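Local atomic coordinates of putative polysaccharide binding proteins (DUF1812) (Bacteroides thetaiotaomicron VPI-5482, PDB entry 3GF8), a protein that is a putative fimbrial assembly lipoprotein of the FimB/Mfa2 family, probably attached to the outer membrane, that may also bind polysaccharide. Residues A[214-219]-A[260-265]. Sequence-based numbering, arbitrary orientation.
Sequences TMRLME and YLDRQS
Arg216 NH2 and the side-chain amide NE2 of Gln258, one turn earlier on helix 257-263, both bond Asp262 OD1. The bond from Arg216 NH2 to Asp262 OD1, 2.9 Å long and bent to 151° at the hydrogen, belongs to a salt bridge. It arrives on the syn side of the carboxylate, tilted 27° from its plane, while OD1 stays near the plane of the guanidinium. Water 1 accepts from Arg216 NE and can also donate to OD1, though other acceptors compete for its protons; water 2 joins Asp262 OD2 at 2.9 Å and more weakly Arg216 NH2. A bend at chi3 (71°) in an otherwise extended Arg216 chain turns the guanidinium edge to the helix, and the selenium of Met218, modelled as selenomethionine, lies over one face, 3.3 Å above the plane. In this largely beta protein of the fimbrillin superfamily, the contact fastens the loop that follows strand 209-214 to the short helix leading into strand 266-273; both strands pair with strand 139-158. Replacing Arg216 with a leucine would probably leave the buried Asp262 carboxylate without its cationic mate and break both water bridges. Next to the charged pair, Leu261 reaches from the helix to the loop backbone, its CD1 lying 3.3 Å from Leu217 O. Its other methyl, CD2, meets Leu217 CB at 4.1 Å. Water 3 lies 2.7 Å from Leu217 O and may donate to it, and Gln258 OE1 accepts from Glu219 N.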
loop_
_atom_site.group_PDB
_atom_site.type_symbol
_atom_site.label_atom_id
_atom_site.label_comp_id
_atom_site.label_asym_id
_atom_site.label_seq_id
_atom_site.Cartn_x
_atom_site.Cartn_y
_atom_site.Cartn_z
ATOM N N THR A 214 -6.714 -0.164 -0.388
ATOM C CA THR A 214 -6.352 0.342 -1.693
ATOM C C THR A 214 -4.864 0.159 -1.914
ATOM O O THR A 214 -4.151 -0.333 -1.047
ATOM C CB THR A 214 -6.761 1.835 -1.865
ATOM O OG1 THR A 214 -6.573 2.218 -3.230
ATOM C CG2 THR A 214 -5.943 2.749 -0.912
HETATM N N MSE A 215 -4.399 0.566 -3.088
HETATM C CA MSE A 215 -2.971 0.528 -3.399
HETATM C C MSE A 215 -2.372 1.848 -2.832
HETATM O O MSE A 215 -2.928 2.391 -1.891
HETATM C CB MSE A 215 -2.814 0.315 -4.905
HETATM C CG MSE A 215 -3.367 -1.058 -5.338
HETATM SE SE MSE A 215 -2.062 -2.432 -5.065
HETATM C CE MSE A 215 -0.950 -1.867 -6.564
ATOM N N ARG A 216 -1.274 2.360 -3.390
ATOM C CA ARG A 216 -0.476 3.396 -2.745
ATOM C C ARG A 216 -1.249 4.665 -2.562
ATOM O O ARG A 216 -2.002 5.074 -3.479
ATOM C CB ARG A 216 0.761 3.720 -3.568
ATOM C CG ARG A 216 1.731 2.533 -3.696
ATOM C CD ARG A 216 3.069 2.989 -4.216
ATOM N NE ARG A 216 3.766 3.760 -3.198
ATOM C CZ ARG A 216 4.697 4.684 -3.435
ATOM N NH1 ARG A 216 5.044 5.015 -4.668
ATOM N NH2 ARG A 216 5.277 5.301 -2.432
ATOM N N LEU A 217 -1.111 5.254 -1.366
ATOM C CA LEU A 217 -1.592 6.621 -1.117
ATOM C C LEU A 217 -0.453 7.598 -1.410
ATOM O O LEU A 217 0.588 7.535 -0.788
ATOM C CB LEU A 217 -2.123 6.776 0.316
ATOM C CG LEU A 217 -3.338 5.872 0.608
ATOM C CD1 LEU A 217 -3.553 5.675 2.096
ATOM C CD2 LEU A 217 -4.596 6.418 -0.082
HETATM N N MSE A 218 -0.665 8.473 -2.393
HETATM C CA MSE A 218 0.350 9.406 -2.899
HETATM C C MSE A 218 0.026 10.864 -2.556
HETATM O O MSE A 218 -1.112 11.353 -2.738
HETATM C CB MSE A 218 0.463 9.281 -4.433
HETATM C CG MSE A 218 0.843 7.857 -4.914
HETATM SE SE MSE A 218 2.417 7.103 -4.095
HETATM C CE MSE A 218 3.721 8.378 -4.882
ATOM N N GLU A 219 1.037 11.585 -2.090
ATOM C CA GLU A 219 0.802 12.957 -1.673
ATOM C C GLU A 219 0.405 13.842 -2.827
ATOM O O GLU A 219 -0.291 14.818 -2.627
ATOM C CB GLU A 219 1.991 13.539 -0.911
ATOM C CG GLU A 219 3.180 13.937 -1.676
ATOM C CD GLU A 219 3.957 14.955 -0.880
ATOM O OE1 GLU A 219 3.481 16.116 -0.829
ATOM O OE2 GLU A 219 4.997 14.591 -0.267
ATOM N N TYR A 260 4.594 9.806 5.752
ATOM C CA TYR A 260 3.514 9.295 6.586
ATOM C C TYR A 260 2.663 8.284 5.807
ATOM O O TYR A 260 2.363 7.188 6.286
ATOM C CB TYR A 260 2.633 10.419 7.073
ATOM C CG TYR A 260 1.434 9.951 7.850
ATOM C CD1 TYR A 260 1.579 9.145 8.966
ATOM C CD2 TYR A 260 0.144 10.335 7.480
ATOM C CE1 TYR A 260 0.467 8.728 9.683
ATOM C CE2 TYR A 260 -0.959 9.953 8.208
ATOM C CZ TYR A 260 -0.791 9.137 9.302
ATOM O OH TYR A 260 -1.882 8.737 10.005
ATOM N N LEU A 261 2.291 8.652 4.591
ATOM C CA LEU A 261 1.497 7.752 3.751
ATOM C C LEU A 261 2.190 6.389 3.492
ATOM O O LEU A 261 1.526 5.337 3.431
ATOM C CB LEU A 261 1.154 8.428 2.433
ATOM C CG LEU A 261 0.244 9.656 2.541
ATOM C CD1 LEU A 261 -0.017 10.223 1.112
ATOM C CD2 LEU A 261 -1.040 9.319 3.297
ATOM N N ASP A 262 3.508 6.399 3.358
ATOM C CA ASP A 262 4.249 5.159 3.112
ATOM C C ASP A 262 4.418 4.374 4.376
ATOM O O ASP A 262 4.261 3.128 4.380
ATOM C CB ASP A 262 5.643 5.418 2.560
ATOM C CG ASP A 262 5.630 5.908 1.144
ATOM O OD1 ASP A 262 4.698 5.589 0.381
ATOM O OD2 ASP A 262 6.573 6.625 0.790
ATOM N N ARG A 263 4.741 5.076 5.450
ATOM C CA ARG A 263 5.041 4.398 6.712
ATOM C C ARG A 263 3.821 3.809 7.388
ATOM O O ARG A 263 3.903 2.756 8.003
ATOM C CB ARG A 263 5.709 5.351 7.696
ATOM C CG ARG A 263 7.206 5.425 7.589
ATOM C CD ARG A 263 7.723 6.248 8.756
ATOM N NE ARG A 263 9.099 6.656 8.556
ATOM C CZ ARG A 263 10.163 5.920 8.856
ATOM N NH1 ARG A 263 10.054 4.706 9.406
ATOM N NH2 ARG A 263 11.363 6.426 8.615
ATOM N N GLN A 264 2.700 4.522 7.316
ATOM C CA GLN A 264 1.463 4.082 7.941
ATOM C C GLN A 264 0.641 3.301 6.937
ATOM O O GLN A 264 0.368 3.796 5.831
ATOM C CB GLN A 264 0.657 5.310 8.421
ATOM C CG GLN A 264 -0.639 4.979 9.187
ATOM C CD GLN A 264 -0.415 3.938 10.282
ATOM O OE1 GLN A 264 -0.333 2.749 9.995
ATOM N NE2 GLN A 264 -0.305 4.385 11.529
ATOM N N SER A 265 0.219 2.098 7.300
ATOM C CA SER A 265 -0.651 1.363 6.386
ATOM C C SER A 265 -1.976 0.912 6.975
ATOM O O SER A 265 -2.755 0.230 6.295
ATOM C CB SER A 265 0.115 0.176 5.765
ATOM O OG SER A 265 1.264 0.646 5.083
HETATM O O HOH W 1 3.343 3.260 -0.327
HETATM O O HOH W 2 7.994 6.326 -1.666
HETATM O O HOH W 3 1.152 5.018 0.133
#